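Local coordinates for protein mitomycin biosynthesis 6-O-methyltransferase (Streptomyces lavendulae, PDB 3GWZ) that transfers the methyl group of S-adenosyl-L-methionine to the 6-hydroxyl of demethylmitomycins A and B, forming the quinone methoxy group of mitomycins A and B, at residues P137-Q145 against S156-F165. Residues are numbered along the deposited sequence; the frame is centred on the assembly and turned at random.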
loop_
_atom_site.group_PDB
_atom_site.type_symbol
_atom_site.label_atom_id
_atom_site.label_comp_id
_atom_site.label_asym_id
_atom_site.label_seq_id
_atom_site.Cartn_x
_atom_site.Cartn_y
_atom_site.Cartn_z
ATOM N N PRO A 137 16.979 5.468 -16.976
ATOM C CA PRO A 137 17.743 6.270 -17.940
ATOM C C PRO A 137 18.072 5.476 -19.200
ATOM O O PRO A 137 18.097 6.047 -20.288
ATOM C CB PRO A 137 19.016 6.634 -17.160
ATOM C CG PRO A 137 19.078 5.616 -16.036
ATOM C CD PRO A 137 17.638 5.426 -15.661
ATOM N N TRP A 138 18.300 4.172 -19.062
ATOM C CA TRP A 138 18.684 3.359 -20.217
ATOM C C TRP A 138 17.511 3.091 -21.150
ATOM O O TRP A 138 17.694 2.808 -22.341
ATOM C CB TRP A 138 19.358 2.047 -19.775
ATOM C CG TRP A 138 18.717 1.369 -18.590
ATOM C CD1 TRP A 138 19.155 1.402 -17.301
ATOM C CD2 TRP A 138 17.531 0.555 -18.588
ATOM N NE1 TRP A 138 18.332 0.656 -16.499
ATOM C CE2 TRP A 138 17.323 0.128 -17.261
ATOM C CE3 TRP A 138 16.629 0.149 -19.580
ATOM C CZ2 TRP A 138 16.249 -0.684 -16.893
ATOM C CZ3 TRP A 138 15.556 -0.657 -19.217
ATOM C CH2 TRP A 138 15.380 -1.070 -17.879
ATOM N N HIS A 139 16.299 3.160 -20.604
ATOM C CA HIS A 139 15.106 3.036 -21.421
ATOM C C HIS A 139 14.993 4.317 -22.260
ATOM O O HIS A 139 14.972 4.268 -23.484
ATOM C CB HIS A 139 13.891 2.845 -20.515
ATOM C CG HIS A 139 12.621 2.506 -21.236
ATOM N ND1 HIS A 139 11.978 3.392 -22.072
ATOM C CD2 HIS A 139 11.841 1.397 -21.191
ATOM C CE1 HIS A 139 10.881 2.830 -22.546
ATOM N NE2 HIS A 139 10.770 1.620 -22.023
ATOM N N TRP A 140 14.945 5.466 -21.590
ATOM C CA TRP A 140 14.893 6.753 -22.286
ATOM C C TRP A 140 16.049 6.889 -23.290
ATOM O O TRP A 140 15.868 7.438 -24.373
ATOM C CB TRP A 140 14.930 7.900 -21.266
ATOM C CG TRP A 140 14.663 9.287 -21.810
ATOM C CD1 TRP A 140 15.592 10.235 -22.145
ATOM C CD2 TRP A 140 13.379 9.899 -22.012
ATOM N NE1 TRP A 140 14.968 11.384 -22.571
ATOM C CE2 TRP A 140 13.609 11.204 -22.500
ATOM C CE3 TRP A 140 12.059 9.461 -21.849
ATOM C CZ2 TRP A 140 12.570 12.077 -22.821
ATOM C CZ3 TRP A 140 11.027 10.326 -22.170
ATOM C CH2 TRP A 140 11.287 11.626 -22.646
ATOM N N ARG A 141 17.234 6.401 -22.938
ATOM C CA ARG A 141 18.377 6.575 -23.845
ATOM C C ARG A 141 18.274 5.751 -25.124
ATOM O O ARG A 141 18.812 6.136 -26.165
ATOM C CB ARG A 141 19.728 6.322 -23.167
ATOM C CG ARG A 141 20.866 6.933 -23.992
ATOM C CD ARG A 141 22.234 6.829 -23.348
ATOM N NE ARG A 141 22.351 7.666 -22.159
ATOM C CZ ARG A 141 23.420 8.398 -21.865
ATOM N NH1 ARG A 141 24.464 8.413 -22.689
ATOM N NH2 ARG A 141 23.440 9.119 -20.749
ATOM N N ALA A 142 17.584 4.620 -25.069
ATOM C CA ALA A 142 17.373 3.863 -26.298
ATOM C C ALA A 142 16.594 4.712 -27.296
ATOM O O ALA A 142 16.865 4.681 -28.505
ATOM C CB ALA A 142 16.648 2.531 -26.003
ATOM N N TRP A 143 15.643 5.500 -26.789
ATOM C CA TRP A 143 14.852 6.406 -27.632
ATOM C C TRP A 143 15.683 7.574 -28.167
ATOM O O TRP A 143 15.415 8.100 -29.254
ATOM C CB TRP A 143 13.618 6.922 -26.872
ATOM C CG TRP A 143 12.616 5.826 -26.736
ATOM C CD1 TRP A 143 12.444 4.989 -25.670
ATOM C CD2 TRP A 143 11.696 5.399 -27.740
ATOM N NE1 TRP A 143 11.453 4.077 -25.943
ATOM C CE2 TRP A 143 10.973 4.310 -27.206
ATOM C CE3 TRP A 143 11.397 5.847 -29.032
ATOM C CZ2 TRP A 143 9.972 3.651 -27.924
ATOM C CZ3 TRP A 143 10.397 5.191 -29.750
ATOM C CH2 TRP A 143 9.695 4.104 -29.187
ATOM N N GLU A 144 16.687 7.976 -27.399
ATOM C CA GLU A 144 17.629 8.999 -27.855
ATOM C C GLU A 144 18.171 8.619 -29.230
ATOM O O GLU A 144 18.345 9.474 -30.096
ATOM C CB GLU A 144 18.777 9.116 -26.854
ATOM C CG GLU A 144 19.820 10.191 -27.189
ATOM C CD GLU A 144 21.080 10.011 -26.381
ATOM O OE1 GLU A 144 21.039 10.228 -25.150
ATOM O OE2 GLU A 144 22.108 9.626 -26.975
ATOM N N GLN A 145 18.411 7.322 -29.425
ATOM C CA GLN A 145 19.057 6.817 -30.628
ATOM C C GLN A 145 18.064 6.154 -31.592
ATOM O O GLN A 145 18.431 5.256 -32.352
ATOM C CB GLN A 145 20.182 5.847 -30.242
ATOM C CG GLN A 145 21.314 6.529 -29.480
ATOM C CD GLN A 145 22.096 7.463 -30.374
ATOM O OE1 GLN A 145 22.355 7.133 -31.527
ATOM N NE2 GLN A 145 22.482 8.629 -29.850
ATOM N N SER A 156 18.273 0.087 -31.029
ATOM C CA SER A 156 19.138 1.217 -30.716
ATOM C C SER A 156 19.713 1.045 -29.313
ATOM O O SER A 156 20.652 1.736 -28.933
ATOM C CB SER A 156 18.373 2.538 -30.821
ATOM O OG SER A 156 17.276 2.573 -29.915
ATOM N N PHE A 157 19.160 0.100 -28.555
ATOM C CA PHE A 157 19.520 -0.065 -27.152
ATOM C C PHE A 157 21.030 -0.224 -27.000
ATOM O O PHE A 157 21.656 0.350 -26.106
ATOM C CB PHE A 157 18.794 -1.292 -26.561
ATOM C CG PHE A 157 18.801 -1.336 -25.064
ATOM C CD1 PHE A 157 17.732 -0.820 -24.334
ATOM C CD2 PHE A 157 19.874 -1.893 -24.376
ATOM C CE1 PHE A 157 17.743 -0.839 -22.940
ATOM C CE2 PHE A 157 19.886 -1.934 -22.975
ATOM C CZ PHE A 157 18.816 -1.406 -22.261
ATOM N N ASP A 158 21.610 -1.015 -27.888
ATOM C CA ASP A 158 23.023 -1.351 -27.804
ATOM C C ASP A 158 23.909 -0.127 -28.018
ATOM O O ASP A 158 24.837 0.130 -27.251
ATOM C CB ASP A 158 23.370 -2.459 -28.816
ATOM C CG ASP A 158 22.444 -3.691 -28.702
ATOM O OD1 ASP A 158 21.201 -3.539 -28.725
ATOM O OD2 ASP A 158 22.967 -4.825 -28.601
ATOM N N VAL A 159 23.627 0.645 -29.056
ATOM C CA VAL A 159 24.460 1.803 -29.330
ATOM C C VAL A 159 24.297 2.861 -28.229
ATOM O O VAL A 159 25.249 3.547 -27.861
ATOM C CB VAL A 159 24.180 2.378 -30.738
ATOM C CG1 VAL A 159 22.861 3.118 -30.763
ATOM C CG2 VAL A 159 25.316 3.280 -31.176
ATOM N N ALA A 160 23.096 2.965 -27.675
ATOM C CA ALA A 160 22.835 3.944 -26.626
ATOM C C ALA A 160 23.493 3.568 -25.296
ATOM O O ALA A 160 24.068 4.409 -24.608
ATOM C CB ALA A 160 21.321 4.100 -26.433
ATOM N N ASN A 161 23.399 2.296 -24.934
ATOM C CA ASN A 161 23.751 1.862 -23.590
ATOM C C ASN A 161 24.994 0.977 -23.484
ATOM O O ASN A 161 25.409 0.624 -22.385
ATOM C CB ASN A 161 22.558 1.145 -22.968
ATOM C CG ASN A 161 21.365 2.059 -22.814
ATOM O OD1 ASN A 161 21.471 3.115 -22.199
ATOM N ND2 ASN A 161 20.226 1.665 -23.382
ATOM N N GLY A 162 25.570 0.601 -24.619
ATOM C CA GLY A 162 26.818 -0.148 -24.620
ATOM C C GLY A 162 26.636 -1.621 -24.306
ATOM O O GLY A 162 27.604 -2.327 -24.052
ATOM N N THR A 163 25.389 -2.082 -24.323
ATOM C CA THR A 163 25.064 -3.483 -24.064
ATOM C C THR A 163 23.660 -3.743 -24.605
ATOM O O THR A 163 22.913 -2.796 -24.851
ATOM C CB THR A 163 25.128 -3.827 -22.548
ATOM O OG1 THR A 163 25.034 -5.246 -22.375
ATOM C CG2 THR A 163 23.986 -3.162 -21.782
ATOM N N SER A 164 23.309 -5.008 -24.812
ATOM C CA SER A 164 21.986 -5.351 -25.328
ATOM C C SER A 164 20.942 -5.363 -24.220
ATOM O O SER A 164 21.269 -5.468 -23.034
ATOM C CB SER A 164 22.004 -6.714 -26.029
ATOM O OG SER A 164 22.146 -7.759 -25.083
ATOM N N PHE A 165 19.677 -5.240 -24.607
ATOM C CA PHE A 165 18.595 -5.289 -23.637
ATOM C C PHE A 165 18.610 -6.623 -22.883
ATOM O O PHE A 165 18.412 -6.669 -21.672
ATOM C CB PHE A 165 17.237 -5.079 -24.316
ATOM C CG PHE A 165 16.072 -5.081 -23.347
ATOM C CD1 PHE A 165 15.781 -3.956 -22.595
ATOM C CD2 PHE A 165 15.291 -6.215 -23.177
ATOM C CE1 PHE A 165 14.710 -3.944 -21.695
ATOM C CE2 PHE A 165 14.225 -6.225 -22.270
ATOM C CZ PHE A 165 13.932 -5.084 -21.532
HETATM O O HOH W 1 25.410 6.598 -25.077
#
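The ND2 of N161 donates to W138 O at 3.0 Å, 19° out of the carbonyl plane, and, at about a right angle to that bond, rests over the centre of one face of the F157 ring, 3.4 Å above its plane; the hydrogen bond and the ring face together fix the rotation of the amide. With CG between the backbone N and carbonyl carbon (chi1 41°), the W138 indole is directed to the F157 and F165 rings, and its CE3 meets the edge of F157 at CE1, 3.7 Å away. W138 CZ3 likewise reaches the edge of F165, whose side chain lies about 7 Å from the bound S-adenosyl-L-homocysteine. One turn on, the small A142 and A160 let the helices, crossing at 113°, approach to 7.9 Å between axes. S156 OG gives a second bond, 2.6 Å to A142 O, entering above the carbonyl plane, whereas Q145 N reaches that oxygen from the opposite face. At the outer end Q145 CB and CG lie against V159 CG1, the two side chains crossing at about a right angle. R141 runs its CD past A160 O, and a water joins NH1 to this carbonyl; R141 NE forms a salt bridge with E144 OE1 of the second subunit. Two helix carbonyls, W138 O and A142 O, each thus take a side-chain donor beside a backbone N-H, fastening residues 156-161 to helix 137-144.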